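Monoamine oxidase regulatory protein, putative (Archaeoglobus fulgidus, PDB 1Q6W) is of unconfirmed function but belongs to the MaoC-like hot dog family, whose members include (R)-specific enoyl-CoA hydratases. Local coordinates at residues A[45-53]-A[60-68]; A[71-79]-A[136-147]. All blocks are in the same frame, centred on the assembly; numbering follows the deposited sequence.

How the contacts relate
Contact 1 closes before contact 2 opens along the chain, and their centres lie 18 Å apart within one MaoC-like hot dog domain. Helix 68-84 connects them: the loop of contact 1 runs straight into its first turn, and its next turns form one half of contact 2, packed on strands 129-139 and 145-156 of the antiparallel sheet. The two contacts also meet directly, with A66 CB 4.1 Å from V71 CG2. Contact 2 lies about 7 Å from the centre of the folded chain, where sheet and central helix meet, while contact 1 lies further out, about 20 Å from that centre. Both reach the second subunit, so the dimer interface runs past each of them.

Contact 1 of 2, residues A[45-53]-A[60-68]; sequences DFFPLHTDV and IFGKPIAQG
H50 and P64 bring the two backbones together, their CA atoms 5.1 Å apart, where the short helix 48-51 lies against the loop that leads into helix 68-84. The order Asp, two residues, Pro, one residue, His, running from D45 to H50, resembles the hydratase motif of MaoC-like hot dog enzymes, although a catalytic role here is only an inference. With CG beside the backbone N (chi1 -49°), the imidazole of H50 turns to the loop, and its ND1 donates to I65 O over 2.6 Å. The bond is fairly straight at 161° and lies close to the ring plane, yet it meets the carbonyl from above its plane. Q67 covers one ring face with CG, a CH-pi contact, while its NE2 is tied to I36 O on helix 33-43. Cutting the histidine back to an alanine is likely to leave I65 O without its imidazole donor and Q67 CG without the ring it lies against. L49 works the apolar side: CD1 meets I65 CD1 and, at 3.8 Å, F61 CE1. L49 O takes a weak bond from I65 N. Finally, I65 CD1 sits over the centre of the F61 ring, 3.9 Å above its plane.

Contact 2 of 2, residues A[71-79]-A[136-147]; sequences VLSIALGMV and LEVKNQRGELVL
A75 sets its CB 3.6 Å from CG2 of V138, at the place where helix 71-79 crosses strand 136-139 at 110° with the axes 9.4 Å apart. This is the core of the hot dog fold, the sheet wrapped round its central helix. The closest packing gathers round that alanine and the L136 methyls. CG of L136 stands anti to the backbone N (chi1 179°), carrying the methyls toward the helix; CD2 then fits among A75 CB, L72 CD1 and L76 CD2, the last 3.7 Å away. Toward the helix start, V71 CG1 meets V138 CG1, and L147 lies across L72 with CD2 against CD1. L72 and L76 also pack on M69 of the second subunit. A classic bulge opposes V146 and L147 to V138; beyond it the hairpin runs away from the helix, and Q141 to G143 are exposed. There a type I turn from N140 to G143 is held by polar groups: N140 OD1 accepts from R142 N in an Asx turn, ND2 gives a 3.1 Å bond to E144 OE2, and R142 NE makes a salt bridge with E144 OE1, its hydrogen bond weak. Across helix and sheet, by contrast, no hydrogen bond forms, which implies that burial of aliphatic side chains, not directional bonding, joins them.

Contact 1 of 2, residues A[45-53]-A[60-68]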
ATOM      1  N   ASP A  45       6.434  -4.689  11.439  1.00 29.63           N
ATOM      2  CA  ASP A  45       6.214  -3.328  11.891  1.00 29.81           C
ATOM      3  C   ASP A  45       5.152  -3.256  12.990  1.00 28.63           C
ATOM      4  O   ASP A  45       3.959  -3.274  12.718  1.00 28.59           O
ATOM      5  CB  ASP A  45       5.786  -2.476  10.705  1.00 49.86           C
ATOM      6  CG  ASP A  45       5.429  -1.059  11.097  1.00 53.12           C
ATOM      7  OD1 ASP A  45       4.936  -0.303  10.223  1.00 54.28           O
ATOM      8  OD2 ASP A  45       5.636  -0.697  12.273  1.00 52.86           O
ATOM      9  N   PHE A  46       5.594  -3.146  14.237  1.00 27.31           N
ATOM     10  CA  PHE A  46       4.677  -3.081  15.357  1.00 26.82           C
ATOM     11  C   PHE A  46       4.519  -1.671  15.921  1.00 26.07           C
ATOM     12  O   PHE A  46       4.853  -1.414  17.081  1.00 23.66           O
ATOM     13  CB  PHE A  46       5.137  -4.032  16.468  1.00 29.63           C
ATOM     14  CG  PHE A  46       4.717  -5.448  16.263  1.00 29.08           C
ATOM     15  CD1 PHE A  46       5.338  -6.246  15.306  1.00 31.64           C
ATOM     16  CD2 PHE A  46       3.654  -5.984  16.996  1.00 30.32           C
ATOM     17  CE1 PHE A  46       4.894  -7.569  15.081  1.00 31.14           C
ATOM     18  CE2 PHE A  46       3.207  -7.292  16.775  1.00 24.02           C
ATOM     19  CZ  PHE A  46       3.822  -8.081  15.822  1.00 25.01           C
ATOM     20  N   PHE A  47       4.006  -0.760  15.098  1.00 25.63           N
ATOM     21  CA  PHE A  47       3.775   0.610  15.538  1.00 28.74           C
ATOM     22  C   PHE A  47       2.728   0.528  16.656  1.00 28.74           C
ATOM     23  O   PHE A  47       1.618   0.032  16.451  1.00 27.05           O
ATOM     24  CB  PHE A  47       3.249   1.452  14.383  1.00 41.20           C
ATOM     25  CG  PHE A  47       3.280   2.921  14.656  1.00 45.16           C
ATOM     26  CD1 PHE A  47       4.480   3.612  14.642  1.00 43.39           C
ATOM     27  CD2 PHE A  47       2.111   3.606  14.966  1.00 48.09           C
ATOM     28  CE1 PHE A  47       4.521   4.954  14.935  1.00 44.77           C
ATOM     29  CE2 PHE A  47       2.148   4.971  15.264  1.00 49.93           C
ATOM     30  CZ  PHE A  47       3.354   5.641  15.248  1.00 47.22           C
ATOM     31  N   PRO A  48       3.070   1.032  17.850  1.00 27.90           N
ATOM     32  CA  PRO A  48       2.200   1.013  19.030  1.00 31.21           C
ATOM     33  C   PRO A  48       0.750   1.458  18.881  1.00 32.85           C
ATOM     34  O   PRO A  48      -0.097   1.007  19.641  1.00 32.48           O
ATOM     35  CB  PRO A  48       2.987   1.830  20.050  1.00 20.89           C
ATOM     36  CG  PRO A  48       3.772   2.784  19.184  1.00 23.14           C
ATOM     37  CD  PRO A  48       4.237   1.909  18.066  1.00 22.64           C
ATOM     38  N   LEU A  49       0.446   2.331  17.921  1.00 32.15           N
ATOM     39  CA  LEU A  49      -0.940   2.775  17.735  1.00 31.94           C
ATOM     40  C   LEU A  49      -1.801   1.584  17.285  1.00 32.84           C
ATOM     41  O   LEU A  49      -3.018   1.547  17.502  1.00 31.39           O
ATOM     42  CB  LEU A  49      -1.017   3.877  16.670  1.00 32.25           C
ATOM     43  CG  LEU A  49      -2.168   4.896  16.754  1.00 34.76           C
ATOM     44  CD1 LEU A  49      -2.370   5.510  15.384  1.00 35.50           C
ATOM     45  CD2 LEU A  49      -3.468   4.265  17.228  1.00 34.84           C
ATOM     46  N   HIS A  50      -1.154   0.607  16.658  1.00 30.85           N
ATOM     47  CA  HIS A  50      -1.854  -0.559  16.157  1.00 32.36           C
ATOM     48  C   HIS A  50      -1.732  -1.777  17.065  1.00 32.29           C
ATOM     49  O   HIS A  50      -2.654  -2.582  17.149  1.00 30.47           O
ATOM     50  CB  HIS A  50      -1.321  -0.950  14.776  1.00 32.44           C
ATOM     51  CG  HIS A  50      -1.227   0.183  13.811  1.00 35.21           C
ATOM     52  ND1 HIS A  50      -2.317   0.934  13.436  1.00 38.45           N
ATOM     53  CD2 HIS A  50      -0.170   0.694  13.141  1.00 37.31           C
ATOM     54  CE1 HIS A  50      -1.934   1.862  12.578  1.00 39.29           C
ATOM     55  NE2 HIS A  50      -0.633   1.736  12.382  1.00 37.96           N
ATOM     56  N   THR A  51      -0.606  -1.918  17.756  1.00 24.76           N
ATOM     57  CA  THR A  51      -0.415  -3.104  18.567  1.00 28.39           C
ATOM     58  C   THR A  51      -0.041  -2.939  20.034  1.00 29.28           C
ATOM     59  O   THR A  51       0.444  -3.881  20.667  1.00 27.56           O
ATOM     60  CB  THR A  51       0.616  -4.033  17.890  1.00 36.10           C
ATOM     61  OG1 THR A  51       1.816  -3.304  17.630  1.00 39.15           O
ATOM     62  CG2 THR A  51       0.069  -4.547  16.573  1.00 37.53           C
ATOM     63  N   ASP A  52      -0.258  -1.751  20.581  1.00 42.27           N
ATOM     64  CA  ASP A  52       0.027  -1.507  21.992  1.00 44.74           C
ATOM     65  C   ASP A  52      -1.213  -0.886  22.633  1.00 43.62           C
ATOM     66  O   ASP A  52      -1.439   0.320  22.524  1.00 42.84           O
ATOM     67  CB  ASP A  52       1.194  -0.551  22.157  1.00 70.27           C
ATOM     68  CG  ASP A  52       1.618  -0.406  23.602  1.00 73.09           C
ATOM     69  OD1 ASP A  52       0.730  -0.398  24.481  1.00 72.81           O
ATOM     70  OD2 ASP A  52       2.836  -0.292  23.860  1.00 75.05           O
ATOM     71  N   VAL A  53      -2.018  -1.711  23.297  1.00 34.46           N
ATOM     72  CA  VAL A  53      -3.242  -1.242  23.929  1.00 34.14           C
ATOM     73  C   VAL A  53      -3.018  -0.043  24.856  1.00 34.00           C
ATOM     74  O   VAL A  53      -3.790   0.915  24.844  1.00 32.14           O
ATOM     75  CB  VAL A  53      -3.906  -2.392  24.698  1.00 36.05           C
ATOM     76  CG1 VAL A  53      -4.957  -1.874  25.618  1.00 38.90           C
ATOM     77  CG2 VAL A  53      -4.530  -3.343  23.715  1.00 37.91           C
ATOM     78  N   ILE A  60      -5.078  10.366  20.159  1.00 48.72           N
ATOM     79  CA  ILE A  60      -6.304  11.041  19.781  1.00 49.98           C
ATOM     80  C   ILE A  60      -7.403  10.044  19.394  1.00 48.34           C
ATOM     81  O   ILE A  60      -8.569  10.417  19.266  1.00 48.70           O
ATOM     82  CB  ILE A  60      -6.048  12.025  18.606  1.00 73.43           C
ATOM     83  CG1 ILE A  60      -7.318  12.828  18.313  1.00 78.16           C
ATOM     84  CG2 ILE A  60      -5.604  11.266  17.367  1.00 70.77           C
ATOM     85  CD1 ILE A  60      -7.151  13.883  17.236  1.00 85.08           C
ATOM     86  N   PHE A  61      -7.038   8.773  19.228  1.00 43.80           N
ATOM     87  CA  PHE A  61      -8.010   7.757  18.835  1.00 39.99           C
ATOM     88  C   PHE A  61      -8.561   6.974  20.027  1.00 40.76           C
ATOM     89  O   PHE A  61      -9.655   6.397  19.954  1.00 41.66           O
ATOM     90  CB  PHE A  61      -7.388   6.793  17.824  1.00 24.06           C
ATOM     91  CG  PHE A  61      -6.842   7.454  16.598  1.00 16.38           C
ATOM     92  CD1 PHE A  61      -5.480   7.666  16.458  1.00 12.61           C
ATOM     93  CD2 PHE A  61      -7.694   7.844  15.570  1.00 15.33           C
ATOM     94  CE1 PHE A  61      -4.953   8.259  15.300  1.00 13.79           C
ATOM     95  CE2 PHE A  61      -7.186   8.441  14.407  1.00 16.57           C
ATOM     96  CZ  PHE A  61      -5.792   8.649  14.274  1.00 13.80           C
ATOM     97  N   GLY A  62      -7.798   6.942  21.119  1.00 46.71           N
ATOM     98  CA  GLY A  62      -8.249   6.241  22.310  1.00 49.28           C
ATOM     99  C   GLY A  62      -8.173   4.731  22.253  1.00 51.33           C
ATOM    100  O   GLY A  62      -7.787   4.102  23.228  1.00 51.02           O
ATOM    101  N   LYS A  63      -8.570   4.152  21.121  1.00 50.47           N
ATOM    102  CA  LYS A  63      -8.524   2.703  20.918  1.00 48.98           C
ATOM    103  C   LYS A  63      -7.484   2.451  19.833  1.00 46.60           C
ATOM    104  O   LYS A  63      -7.002   3.379  19.188  1.00 44.42           O
ATOM    105  CB  LYS A  63      -9.876   2.167  20.416  1.00 39.63           C
ATOM    106  CG  LYS A  63     -11.055   2.382  21.322  1.00 44.22           C
ATOM    107  CD  LYS A  63     -11.032   1.414  22.516  1.00 53.96           C
ATOM    108  CE  LYS A  63     -12.298   1.561  23.388  1.00 59.01           C
ATOM    109  NZ  LYS A  63     -12.316   0.618  24.537  1.00 65.11           N
ATOM    110  N   PRO A  64      -7.107   1.188  19.634  1.00 45.80           N
ATOM    111  CA  PRO A  64      -6.118   0.929  18.584  1.00 43.89           C
ATOM    112  C   PRO A  64      -6.848   0.920  17.257  1.00 41.81           C
ATOM    113  O   PRO A  64      -8.047   0.669  17.235  1.00 42.89           O
ATOM    114  CB  PRO A  64      -5.546  -0.434  18.973  1.00 36.48           C
ATOM    115  CG  PRO A  64      -6.634  -1.065  19.758  1.00 36.89           C
ATOM    116  CD  PRO A  64      -7.215   0.056  20.566  1.00 35.52           C
ATOM    117  N   ILE A  65      -6.140   1.217  16.166  1.00 35.15           N
ATOM    118  CA  ILE A  65      -6.748   1.252  14.835  1.00 30.69           C
ATOM    119  C   ILE A  65      -5.955   0.460  13.783  1.00 30.83           C
ATOM    120  O   ILE A  65      -4.768   0.163  13.955  1.00 28.21           O
ATOM    121  CB  ILE A  65      -6.895   2.710  14.318  1.00 30.89           C
ATOM    122  CG1 ILE A  65      -5.518   3.360  14.129  1.00 31.67           C
ATOM    123  CG2 ILE A  65      -7.701   3.526  15.287  1.00 30.47           C
ATOM    124  CD1 ILE A  65      -5.579   4.759  13.460  1.00 29.37           C
ATOM    125  N   ALA A  66      -6.618   0.139  12.677  1.00 30.01           N
ATOM    126  CA  ALA A  66      -5.972  -0.613  11.616  1.00 27.49           C
ATOM    127  C   ALA A  66      -4.920   0.215  10.904  1.00 27.08           C
ATOM    128  O   ALA A  66      -4.992   1.430  10.900  1.00 28.21           O
ATOM    129  CB  ALA A  66      -7.011  -1.094  10.616  1.00 13.45           C
ATOM    130  N   GLN A  67      -3.940  -0.449  10.303  1.00 25.36           N
ATOM    131  CA  GLN A  67      -2.906   0.255   9.582  1.00 23.58           C
ATOM    132  C   GLN A  67      -3.502   0.746   8.275  1.00 27.23           C
ATOM    133  O   GLN A  67      -4.293   0.043   7.655  1.00 30.06           O
ATOM    134  CB  GLN A  67      -1.720  -0.663   9.295  1.00 17.91           C
ATOM    135  CG  GLN A  67      -1.112  -1.288  10.528  1.00 18.61           C
ATOM    136  CD  GLN A  67      -1.733  -2.649  10.876  1.00 20.15           C
ATOM    137  OE1 GLN A  67      -2.955  -2.839  10.742  1.00 19.06           O
ATOM    138  NE2 GLN A  67      -0.897  -3.591  11.342  1.00 11.94           N
ATOM    139  N   GLY A  68      -3.129   1.951   7.849  1.00 25.87           N
ATOM    140  CA  GLY A  68      -3.640   2.469   6.592  1.00 23.47           C
ATOM    141  C   GLY A  68      -3.252   1.579   5.430  1.00 25.79           C
ATOM    142  O   GLY A  68      -4.070   1.357   4.541  1.00 23.71           O
TER

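Contact 2 of 2, residues A[71-79]-A[136-147]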
ATOM      1  N   VAL A  71      -5.688  -1.330   5.276  1.00 32.79           N
ATOM      2  CA  VAL A  71      -6.975  -0.999   4.686  1.00 30.71           C
ATOM      3  C   VAL A  71      -6.864  -0.873   3.165  1.00 32.80           C
ATOM      4  O   VAL A  71      -7.750  -1.311   2.418  1.00 33.91           O
ATOM      5  CB  VAL A  71      -7.539   0.317   5.263  1.00 21.61           C
ATOM      6  CG1 VAL A  71      -8.922   0.559   4.698  1.00 20.81           C
ATOM      7  CG2 VAL A  71      -7.606   0.235   6.793  1.00 18.29           C
ATOM      8  N   LEU A  72      -5.769  -0.278   2.708  1.00 21.61           N
ATOM      9  CA  LEU A  72      -5.563  -0.104   1.285  1.00 21.01           C
ATOM     10  C   LEU A  72      -5.417  -1.468   0.611  1.00 20.98           C
ATOM     11  O   LEU A  72      -6.042  -1.738  -0.404  1.00 21.02           O
ATOM     12  CB  LEU A  72      -4.322   0.763   1.043  1.00 19.32           C
ATOM     13  CG  LEU A  72      -3.993   1.105  -0.421  1.00 19.98           C
ATOM     14  CD1 LEU A  72      -5.223   1.700  -1.116  1.00 16.14           C
ATOM     15  CD2 LEU A  72      -2.805   2.068  -0.477  1.00 18.14           C
ATOM     16  N   SER A  73      -4.601  -2.333   1.196  1.00 25.69           N
ATOM     17  CA  SER A  73      -4.379  -3.672   0.667  1.00 25.91           C
ATOM     18  C   SER A  73      -5.670  -4.493   0.620  1.00 27.68           C
ATOM     19  O   SER A  73      -5.979  -5.122  -0.398  1.00 27.99           O
ATOM     20  CB  SER A  73      -3.346  -4.413   1.509  1.00 34.69           C
ATOM     21  OG  SER A  73      -2.066  -3.837   1.349  1.00 39.62           O
ATOM     22  N   ILE A  74      -6.421  -4.504   1.719  1.00 18.06           N
ATOM     23  CA  ILE A  74      -7.661  -5.243   1.722  1.00 16.16           C
ATOM     24  C   ILE A  74      -8.618  -4.684   0.679  1.00 18.77           C
ATOM     25  O   ILE A  74      -9.291  -5.427  -0.016  1.00 18.53           O
ATOM     26  CB  ILE A  74      -8.324  -5.239   3.108  1.00 17.00           C
ATOM     27  CG1 ILE A  74      -7.467  -6.069   4.100  1.00 15.98           C
ATOM     28  CG2 ILE A  74      -9.734  -5.828   2.999  1.00 17.68           C
ATOM     29  CD1 ILE A  74      -8.077  -6.223   5.492  1.00 13.59           C
ATOM     30  N   ALA A  75      -8.651  -3.359   0.545  1.00 37.54           N
ATOM     31  CA  ALA A  75      -9.523  -2.698  -0.432  1.00 36.60           C
ATOM     32  C   ALA A  75      -9.194  -3.134  -1.854  1.00 36.62           C
ATOM     33  O   ALA A  75     -10.051  -3.672  -2.551  1.00 36.31           O
ATOM     34  CB  ALA A  75      -9.390  -1.197  -0.308  1.00 31.12           C
ATOM     35  N   LEU A  76      -7.956  -2.892  -2.289  1.00 19.99           N
ATOM     36  CA  LEU A  76      -7.556  -3.290  -3.628  1.00 23.63           C
ATOM     37  C   LEU A  76      -7.850  -4.776  -3.835  1.00 26.38           C
ATOM     38  O   LEU A  76      -8.266  -5.206  -4.906  1.00 25.15           O
ATOM     39  CB  LEU A  76      -6.080  -3.024  -3.820  1.00 19.28           C
ATOM     40  CG  LEU A  76      -5.718  -1.532  -3.849  1.00 26.61           C
ATOM     41  CD1 LEU A  76      -4.198  -1.339  -3.850  1.00 23.98           C
ATOM     42  CD2 LEU A  76      -6.365  -0.868  -5.090  1.00 23.11           C
ATOM     43  N   GLY A  77      -7.663  -5.547  -2.770  1.00 26.15           N
ATOM     44  CA  GLY A  77      -7.886  -6.967  -2.833  1.00 26.74           C
ATOM     45  C   GLY A  77      -9.312  -7.355  -3.099  1.00 31.65           C
ATOM     46  O   GLY A  77      -9.563  -8.169  -3.975  1.00 31.32           O
HETATM   47  N   MSE A  78     -10.260  -6.793  -2.362  1.00 44.18           N
HETATM   48  CA  MSE A  78     -11.633  -7.188  -2.588  1.00 47.40           C
HETATM   49  C   MSE A  78     -12.169  -6.703  -3.931  1.00 45.80           C
HETATM   50  O   MSE A  78     -13.137  -7.253  -4.458  1.00 44.75           O
HETATM   51  CB  MSE A  78     -12.530  -6.765  -1.417  1.00111.57           C
HETATM   52  CG  MSE A  78     -12.497  -5.298  -1.040  1.00121.19           C
HETATM   53 SE   MSE A  78     -13.540  -4.934   0.574  1.00136.53          SE
HETATM   54  CE  MSE A  78     -12.155  -4.213   1.695  1.00141.66           C
ATOM     55  N   VAL A  79     -11.520  -5.697  -4.505  1.00 42.54           N
ATOM     56  CA  VAL A  79     -11.933  -5.178  -5.808  1.00 42.14           C
ATOM     57  C   VAL A  79     -11.413  -6.106  -6.893  1.00 42.89           C
ATOM     58  O   VAL A  79     -12.126  -6.421  -7.844  1.00 44.15           O
ATOM     59  CB  VAL A  79     -11.378  -3.737  -6.057  1.00 23.47           C
ATOM     60  CG1 VAL A  79     -11.321  -3.426  -7.537  1.00 15.88           C
ATOM     61  CG2 VAL A  79     -12.285  -2.718  -5.362  1.00 19.21           C
ATOM     62  N   LEU A 136     -10.393   4.780  -6.260  1.00 30.70           N
ATOM     63  CA  LEU A 136     -10.757   3.852  -5.212  1.00 29.05           C
ATOM     64  C   LEU A 136     -11.422   4.567  -4.048  1.00 28.08           C
ATOM     65  O   LEU A 136     -10.968   5.628  -3.606  1.00 27.92           O
ATOM     66  CB  LEU A 136      -9.514   3.116  -4.715  1.00 42.50           C
ATOM     67  CG  LEU A 136      -9.728   2.112  -3.584  1.00 44.11           C
ATOM     68  CD1 LEU A 136     -10.655   1.008  -4.054  1.00 44.01           C
ATOM     69  CD2 LEU A 136      -8.403   1.523  -3.168  1.00 44.65           C
ATOM     70  N   GLU A 137     -12.503   3.979  -3.547  1.00 46.15           N
ATOM     71  CA  GLU A 137     -13.224   4.538  -2.412  1.00 45.75           C
ATOM     72  C   GLU A 137     -13.533   3.443  -1.414  1.00 44.11           C
ATOM     73  O   GLU A 137     -14.049   2.391  -1.775  1.00 46.67           O
ATOM     74  CB  GLU A 137     -14.520   5.193  -2.870  1.00 46.23           C
ATOM     75  CG  GLU A 137     -14.409   6.682  -3.035  1.00 50.72           C
ATOM     76  CD  GLU A 137     -15.687   7.308  -3.538  1.00 55.51           C
ATOM     77  OE1 GLU A 137     -16.779   6.942  -3.040  1.00 58.68           O
ATOM     78  OE2 GLU A 137     -15.595   8.178  -4.432  1.00 61.77           O
ATOM     79  N   VAL A 138     -13.199   3.693  -0.156  1.00 24.94           N
ATOM     80  CA  VAL A 138     -13.441   2.731   0.906  1.00 25.74           C
ATOM     81  C   VAL A 138     -14.360   3.364   1.958  1.00 26.02           C
ATOM     82  O   VAL A 138     -14.050   4.434   2.483  1.00 24.43           O
ATOM     83  CB  VAL A 138     -12.112   2.309   1.566  1.00 27.48           C
ATOM     84  CG1 VAL A 138     -12.349   1.162   2.533  1.00 31.44           C
ATOM     85  CG2 VAL A 138     -11.123   1.904   0.522  1.00 32.01           C
ATOM     86  N   LYS A 139     -15.486   2.709   2.250  1.00 33.08           N
ATOM     87  CA  LYS A 139     -16.446   3.226   3.233  1.00 38.49           C
ATOM     88  C   LYS A 139     -16.686   2.221   4.351  1.00 36.13           C
ATOM     89  O   LYS A 139     -16.571   1.017   4.123  1.00 32.98           O
ATOM     90  CB  LYS A 139     -17.797   3.548   2.570  1.00 25.68           C
ATOM     91  CG  LYS A 139     -17.759   4.675   1.541  1.00 34.98           C
ATOM     92  CD  LYS A 139     -19.130   4.859   0.905  1.00 45.61           C
ATOM     93  CE  LYS A 139     -19.138   5.943  -0.170  1.00 53.97           C
ATOM     94  NZ  LYS A 139     -20.429   5.944  -0.914  1.00 63.73           N
ATOM     95  N   ASN A 140     -17.014   2.707   5.553  1.00 28.96           N
ATOM     96  CA  ASN A 140     -17.278   1.803   6.668  1.00 26.50           C
ATOM     97  C   ASN A 140     -18.766   1.473   6.776  1.00 25.55           C
ATOM     98  O   ASN A 140     -19.571   1.915   5.965  1.00 24.47           O
ATOM     99  CB  ASN A 140     -16.769   2.379   7.990  1.00 41.65           C
ATOM    100  CG  ASN A 140     -17.374   3.722   8.322  1.00 41.81           C
ATOM    101  OD1 ASN A 140     -18.549   3.974   8.055  1.00 38.24           O
ATOM    102  ND2 ASN A 140     -16.572   4.591   8.927  1.00 39.75           N
ATOM    103  N   GLN A 141     -19.130   0.697   7.787  1.00 31.35           N
ATOM    104  CA  GLN A 141     -20.506   0.278   7.958  1.00 31.86           C
ATOM    105  C   GLN A 141     -21.530   1.397   8.021  1.00 33.57           C
ATOM    106  O   GLN A 141     -22.689   1.184   7.680  1.00 33.49           O
ATOM    107  CB  GLN A 141     -20.653  -0.633   9.184  1.00 39.88           C
ATOM    108  CG  GLN A 141     -20.354  -0.006  10.533  1.00 37.51           C
ATOM    109  CD  GLN A 141     -18.872   0.066  10.859  1.00 37.74           C
ATOM    110  OE1 GLN A 141     -18.497   0.230  12.017  1.00 38.02           O
ATOM    111  NE2 GLN A 141     -18.020  -0.049   9.842  1.00 38.34           N
ATOM    112  N   ARG A 142     -21.139   2.588   8.448  1.00 46.97           N
ATOM    113  CA  ARG A 142     -22.105   3.664   8.500  1.00 49.44           C
ATOM    114  C   ARG A 142     -21.946   4.694   7.379  1.00 50.27           C
ATOM    115  O   ARG A 142     -22.218   5.881   7.559  1.00 50.43           O
ATOM    116  CB  ARG A 142     -22.095   4.329   9.883  1.00 48.51           C
ATOM    117  CG  ARG A 142     -20.760   4.643  10.440  1.00 52.94           C
ATOM    118  CD  ARG A 142     -20.870   5.259  11.833  1.00 57.86           C
ATOM    119  NE  ARG A 142     -19.535   5.469  12.396  1.00 65.57           N
ATOM    120  CZ  ARG A 142     -18.789   4.506  12.933  1.00 70.26           C
ATOM    121  NH1 ARG A 142     -19.255   3.264  12.992  1.00 73.11           N
ATOM    122  NH2 ARG A 142     -17.569   4.775  13.389  1.00 74.47           N
ATOM    123  N   GLY A 143     -21.510   4.221   6.213  1.00 38.69           N
ATOM    124  CA  GLY A 143     -21.354   5.073   5.050  1.00 38.42           C
ATOM    125  C   GLY A 143     -20.200   6.054   4.993  1.00 41.17           C
ATOM    126  O   GLY A 143     -19.924   6.615   3.923  1.00 43.75           O
ATOM    127  N   GLU A 144     -19.517   6.274   6.111  1.00 36.62           N
ATOM    128  CA  GLU A 144     -18.409   7.215   6.131  1.00 34.46           C
ATOM    129  C   GLU A 144     -17.259   6.790   5.195  1.00 33.24           C
ATOM    130  O   GLU A 144     -16.951   5.600   5.044  1.00 30.58           O
ATOM    131  CB  GLU A 144     -17.898   7.371   7.563  1.00 54.58           C
ATOM    132  CG  GLU A 144     -18.988   7.728   8.553  1.00 58.63           C
ATOM    133  CD  GLU A 144     -18.532   7.634  10.003  1.00 60.80           C
ATOM    134  OE1 GLU A 144     -19.356   7.909  10.904  1.00 60.82           O
ATOM    135  OE2 GLU A 144     -17.352   7.286  10.242  1.00 61.54           O
ATOM    136  N   LEU A 145     -16.630   7.775   4.569  1.00 49.57           N
ATOM    137  CA  LEU A 145     -15.516   7.527   3.665  1.00 49.26           C
ATOM    138  C   LEU A 145     -14.231   7.468   4.497  1.00 47.97           C
ATOM    139  O   LEU A 145     -13.796   8.468   5.046  1.00 49.18           O
ATOM    140  CB  LEU A 145     -15.442   8.663   2.649  1.00 49.10           C
ATOM    141  CG  LEU A 145     -14.613   8.443   1.396  1.00 51.45           C
ATOM    142  CD1 LEU A 145     -15.187   7.302   0.554  1.00 51.63           C
ATOM    143  CD2 LEU A 145     -14.608   9.732   0.603  1.00 53.71           C
ATOM    144  N   VAL A 146     -13.620   6.296   4.599  1.00 46.43           N
ATOM    145  CA  VAL A 146     -12.407   6.157   5.399  1.00 44.36           C
ATOM    146  C   VAL A 146     -11.112   6.301   4.605  1.00 42.18           C
ATOM    147  O   VAL A 146     -10.093   6.729   5.139  1.00 42.49           O
ATOM    148  CB  VAL A 146     -12.365   4.776   6.137  1.00 41.08           C
ATOM    149  CG1 VAL A 146     -13.585   4.616   7.015  1.00 42.43           C
ATOM    150  CG2 VAL A 146     -12.285   3.633   5.118  1.00 42.98           C
ATOM    151  N   LEU A 147     -11.138   5.934   3.331  1.00 28.41           N
ATOM    152  CA  LEU A 147      -9.936   6.023   2.521  1.00 27.02           C
ATOM    153  C   LEU A 147     -10.278   6.267   1.065  1.00 26.31           C
ATOM    154  O   LEU A 147     -11.301   5.806   0.570  1.00 27.49           O
ATOM    155  CB  LEU A 147      -9.113   4.733   2.662  1.00 28.02           C
ATOM    156  CG  LEU A 147      -7.809   4.563   1.869  1.00 27.09           C
ATOM    157  CD1 LEU A 147      -6.927   3.564   2.586  1.00 26.64           C
ATOM    158  CD2 LEU A 147      -8.080   4.108   0.439  1.00 25.47           C
TER